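Local coordinates for protein acetoacetate decarboxylase (Sphingomonas wittichii, PDB 5UPB) that is an acetoacetate decarboxylase-like enzyme, probably a lyase, whose natural reaction is not settled, at residues Pro120-His132 and Glu143-Gly155. Residues are numbered along the deposited sequence; the frame is centred on the assembly and turned at random.
Sequences PKKIGAITLARPH and EGAVVGGICARHG
Strands 125-129 and 146-153 run antiparallel, their axes approaching to 4.7 Å at an angle of 176°, and are joined by six backbone hydrogen bonds in which A125, T127 and A129 each pair through both N and O with A152, I150 and G148. On one face of this hairpin CG1 of I126 rests on CB of C151 at 3.7 Å. Further along, V147 has CG1 anti to its backbone N (chi1 178°), which brings that methyl against CG of R130 at 3.7 Å, while its CG2 meets the ring of P131 at CD. CD1 of L128 reaches O of G148 at 3.5 Å and also meets CG1 of V147.

At the other end the extended chain of R153 crosses K122 at about a right angle. CD of K122 lies 3.9 Å above the centre of the guanidinium plane, and O of I123 sits at its edge. The like charges, with K122 NZ 4.3 Å from R153 NH1, are probably balanced by E227 and D226 and by E108 of the third subunit. A leucine in place of R153 would probably leave D226 and E108 of the third subunit without this cationic partner and take away the flat group that CD of K122 lies over.

Strand 156-166 pairs antiparallel with 146-153, C151 packs on A84 of strand 80-92, and K122 is bonded through its backbone to strand 95-105.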
loop_
_atom_site.group_PDB
_atom_site.type_symbol
_atom_site.label_atom_id
_atom_site.label_comp_id
_atom_site.label_asym_id
_atom_site.label_seq_id
_atom_site.Cartn_x
_atom_site.Cartn_y
_atom_site.Cartn_z
ATOM N N PRO A 120 -5.814 -17.520 -12.825
ATOM C CA PRO A 120 -5.496 -16.164 -13.309
ATOM C C PRO A 120 -5.625 -15.146 -12.190
ATOM O O PRO A 120 -6.730 -14.903 -11.696
ATOM C CB PRO A 120 -6.544 -15.930 -14.409
ATOM C CG PRO A 120 -7.157 -17.250 -14.686
ATOM C CD PRO A 120 -7.074 -18.011 -13.392
ATOM N N LYS A 121 -4.485 -14.560 -11.760
ATOM C CA LYS A 121 -4.495 -13.606 -10.647
ATOM C C LYS A 121 -3.820 -12.279 -11.012
ATOM O O LYS A 121 -2.771 -12.253 -11.657
ATOM C CB LYS A 121 -3.783 -14.165 -9.391
ATOM C CG LYS A 121 -4.334 -15.511 -8.868
ATOM C CD LYS A 121 -3.858 -15.756 -7.451
ATOM C CE LYS A 121 -4.380 -17.128 -6.927
ATOM N NZ LYS A 121 -4.009 -17.281 -5.495
ATOM N N LYS A 122 -4.402 -11.188 -10.528
ATOM C CA LYS A 122 -3.793 -9.862 -10.531
ATOM C C LYS A 122 -3.576 -9.425 -9.082
ATOM O O LYS A 122 -4.060 -10.067 -8.128
ATOM C CB LYS A 122 -4.697 -8.867 -11.250
ATOM C CG LYS A 122 -4.903 -9.181 -12.747
ATOM C CD LYS A 122 -5.849 -8.143 -13.388
ATOM C CE LYS A 122 -6.051 -8.410 -14.822
ATOM N NZ LYS A 122 -7.114 -7.493 -15.401
ATOM N N ILE A 123 -2.847 -8.322 -8.917
ATOM C CA ILE A 123 -2.661 -7.720 -7.610
ATOM C C ILE A 123 -3.734 -6.669 -7.402
ATOM O O ILE A 123 -3.916 -5.768 -8.236
ATOM C CB ILE A 123 -1.286 -7.064 -7.461
ATOM C CG1 ILE A 123 -0.156 -8.087 -7.517
ATOM C CG2 ILE A 123 -1.285 -6.228 -6.127
ATOM C CD1 ILE A 123 -0.153 -9.051 -6.313
ATOM N N GLY A 124 -4.408 -6.743 -6.259
ATOM C CA GLY A 124 -5.326 -5.699 -5.855
ATOM C C GLY A 124 -5.184 -5.416 -4.376
ATOM O O GLY A 124 -4.353 -6.001 -3.694
ATOM N N ALA A 125 -6.016 -4.513 -3.894
ATOM C CA ALA A 125 -6.144 -4.267 -2.466
ATOM C C ALA A 125 -7.459 -4.904 -2.052
ATOM O O ALA A 125 -8.480 -4.677 -2.706
ATOM C CB ALA A 125 -6.135 -2.758 -2.165
ATOM N N ILE A 126 -7.419 -5.776 -1.059
ATOM C CA ILE A 126 -8.572 -6.587 -0.671
ATOM C C ILE A 126 -8.724 -6.532 0.835
ATOM O O ILE A 126 -7.752 -6.736 1.563
ATOM C CB ILE A 126 -8.424 -8.060 -1.098
ATOM C CG1 ILE A 126 -8.240 -8.161 -2.615
ATOM C CG2 ILE A 126 -9.660 -8.861 -0.665
ATOM C CD1 ILE A 126 -6.823 -8.439 -3.016
ATOM N N THR A 127 -9.943 -6.274 1.308
ATOM C CA THR A 127 -10.214 -6.323 2.741
ATOM C C THR A 127 -11.403 -7.228 3.009
ATOM O O THR A 127 -12.449 -7.075 2.378
ATOM C CB THR A 127 -10.553 -4.941 3.313
ATOM O OG1 THR A 127 -9.438 -4.047 3.179
ATOM C CG2 THR A 127 -10.943 -5.111 4.784
ATOM N N LEU A 128 -11.236 -8.141 3.959
ATOM C CA LEU A 128 -12.336 -8.905 4.552
ATOM C C LEU A 128 -12.500 -8.445 5.992
ATOM O O LEU A 128 -11.540 -8.485 6.769
ATOM C CB LEU A 128 -12.051 -10.401 4.519
ATOM C CG LEU A 128 -13.097 -11.239 5.294
ATOM C CD1 LEU A 128 -14.467 -11.120 4.659
ATOM C CD2 LEU A 128 -12.690 -12.692 5.336
ATOM N N ALA A 129 -13.691 -7.978 6.353
ATOM C CA ALA A 129 -13.972 -7.597 7.731
ATOM C C ALA A 129 -15.057 -8.497 8.304
ATOM O O ALA A 129 -16.158 -8.560 7.754
ATOM C CB ALA A 129 -14.414 -6.143 7.849
ATOM N N ARG A 130 -14.743 -9.174 9.386
ATOM C CA ARG A 130 -15.722 -9.930 10.183
ATOM C C ARG A 130 -15.690 -9.446 11.624
ATOM O O ARG A 130 -14.651 -8.969 12.108
ATOM C CB ARG A 130 -15.502 -11.441 10.113
ATOM C CG ARG A 130 -15.354 -11.896 8.712
ATOM C CD ARG A 130 -15.586 -13.391 8.506
ATOM N NE ARG A 130 -14.888 -14.237 9.449
ATOM C CZ ARG A 130 -15.178 -15.524 9.663
ATOM N NH1 ARG A 130 -16.152 -16.160 8.976
ATOM N NH2 ARG A 130 -14.466 -16.191 10.545
ATOM N N PRO A 131 -16.821 -9.511 12.315
ATOM C CA PRO A 131 -16.861 -9.057 13.712
ATOM C C PRO A 131 -15.989 -9.917 14.617
ATOM O O PRO A 131 -16.090 -11.151 14.637
ATOM C CB PRO A 131 -18.336 -9.167 14.066
ATOM C CG PRO A 131 -18.863 -10.295 13.185
ATOM C CD PRO A 131 -18.079 -10.164 11.900
ATOM N N HIS A 132 -15.143 -9.260 15.380
ATOM C CA HIS A 132 -14.252 -9.990 16.255
ATOM C C HIS A 132 -15.035 -10.514 17.464
ATOM O O HIS A 132 -15.782 -9.756 18.089
ATOM C CB HIS A 132 -13.107 -9.091 16.706
ATOM C CG HIS A 132 -12.007 -9.837 17.389
ATOM N ND1 HIS A 132 -12.125 -10.359 18.652
ATOM C CD2 HIS A 132 -10.754 -10.149 16.965
ATOM C CE1 HIS A 132 -10.999 -10.968 18.982
ATOM N NE2 HIS A 132 -10.143 -10.834 17.984
ATOM N N GLU A 143 -26.538 -14.663 14.758
ATOM C CA GLU A 143 -27.675 -14.095 14.067
ATOM C C GLU A 143 -27.612 -12.577 14.167
ATOM O O GLU A 143 -27.348 -12.023 15.236
ATOM C CB GLU A 143 -28.955 -14.595 14.717
ATOM C CG GLU A 143 -29.107 -16.082 14.767
ATOM C CD GLU A 143 -30.441 -16.480 15.353
ATOM O OE1 GLU A 143 -31.184 -15.567 15.760
ATOM O OE2 GLU A 143 -30.726 -17.701 15.470
ATOM N N GLY A 144 -27.773 -11.896 13.046
ATOM C CA GLY A 144 -27.693 -10.462 13.072
ATOM C C GLY A 144 -26.324 -9.863 12.836
ATOM O O GLY A 144 -26.252 -8.667 12.596
ATOM N N ALA A 145 -25.250 -10.650 12.861
ATOM C CA ALA A 145 -23.918 -10.127 12.555
ATOM C C ALA A 145 -23.792 -9.677 11.103
ATOM O O ALA A 145 -24.472 -10.180 10.209
ATOM C CB ALA A 145 -22.864 -11.201 12.840
ATOM N N VAL A 146 -22.886 -8.731 10.852
ATOM C CA VAL A 146 -22.624 -8.295 9.482
ATOM C C VAL A 146 -21.165 -8.566 9.164
ATOM O O VAL A 146 -20.302 -8.512 10.047
ATOM C CB VAL A 146 -23.004 -6.820 9.245
ATOM C CG1 VAL A 146 -24.535 -6.679 9.289
ATOM C CG2 VAL A 146 -22.332 -5.880 10.263
ATOM N N VAL A 147 -20.926 -8.957 7.908
ATOM C CA VAL A 147 -19.605 -9.234 7.342
ATOM C C VAL A 147 -19.479 -8.451 6.043
ATOM O O VAL A 147 -20.465 -8.291 5.314
ATOM C CB VAL A 147 -19.446 -10.744 7.094
ATOM C CG1 VAL A 147 -18.115 -11.047 6.462
ATOM C CG2 VAL A 147 -19.630 -11.497 8.419
ATOM N N GLY A 148 -18.285 -7.935 5.752
ATOM C CA GLY A 148 -18.092 -7.145 4.542
ATOM C C GLY A 148 -16.773 -7.468 3.877
ATOM O O GLY A 148 -15.801 -7.837 4.534
ATOM N N GLY A 149 -16.758 -7.372 2.552
ATOM C CA GLY A 149 -15.508 -7.510 1.812
ATOM C C GLY A 149 -15.505 -6.561 0.639
ATOM O O GLY A 149 -16.559 -6.245 0.075
ATOM N N ILE A 150 -14.306 -6.114 0.257
ATOM C CA ILE A 150 -14.176 -5.193 -0.866
ATOM C C ILE A 150 -12.820 -5.432 -1.521
ATOM O O ILE A 150 -11.843 -5.833 -0.875
ATOM C CB ILE A 150 -14.336 -3.713 -0.407
ATOM C CG1 ILE A 150 -14.417 -2.749 -1.589
ATOM C CG2 ILE A 150 -13.147 -3.280 0.432
ATOM C CD1 ILE A 150 -15.000 -1.395 -1.178
ATOM N N CYS A 151 -12.770 -5.232 -2.823
ATOM C CA CYS A 151 -11.490 -5.298 -3.501
ATOM C C CYS A 151 -11.438 -4.206 -4.556
ATOM O O CYS A 151 -12.467 -3.781 -5.085
ATOM C CB CYS A 151 -11.258 -6.685 -4.130
ATOM S SG CYS A 151 -12.552 -7.212 -5.221
ATOM N N ALA A 152 -10.231 -3.725 -4.808
ATOM C CA ALA A 152 -10.010 -2.612 -5.717
ATOM C C ALA A 152 -8.643 -2.759 -6.377
ATOM O O ALA A 152 -7.738 -3.401 -5.833
ATOM C CB ALA A 152 -10.071 -1.277 -4.983
ATOM N N ARG A 153 -8.499 -2.131 -7.550
ATOM C CA ARG A 153 -7.230 -2.150 -8.261
ATOM C C ARG A 153 -7.112 -0.884 -9.090
ATOM O O ARG A 153 -8.090 -0.454 -9.706
ATOM C CB ARG A 153 -7.121 -3.394 -9.151
ATOM C CG ARG A 153 -5.819 -3.456 -9.966
ATOM C CD ARG A 153 -5.665 -4.823 -10.673
ATOM N NE ARG A 153 -4.459 -4.901 -11.495
ATOM C CZ ARG A 153 -4.389 -4.515 -12.771
ATOM N NH1 ARG A 153 -5.462 -4.034 -13.410
ATOM N NH2 ARG A 153 -3.232 -4.612 -13.429
ATOM N N HIS A 154 -5.910 -0.281 -9.095
ATOM C CA HIS A 154 -5.616 0.909 -9.917
ATOM C C HIS A 154 -6.540 2.069 -9.570
ATOM O O HIS A 154 -6.769 2.971 -10.380
ATOM C CB HIS A 154 -5.710 0.590 -11.406
ATOM C CG HIS A 154 -4.509 -0.125 -11.949
ATOM N ND1 HIS A 154 -4.485 -0.686 -13.213
ATOM C CD2 HIS A 154 -3.298 -0.374 -11.401
ATOM C CE1 HIS A 154 -3.303 -1.233 -13.423
ATOM N NE2 HIS A 154 -2.568 -1.070 -12.336
ATOM N N GLY A 155 -7.067 2.056 -8.344
ATOM C CA GLY A 155 -8.000 3.038 -7.885
ATOM C C GLY A 155 -9.459 2.731 -8.175
ATOM O O GLY A 155 -10.316 3.514 -7.759
HETATM O O HOH W 1 -5.419 -5.500 -16.427
#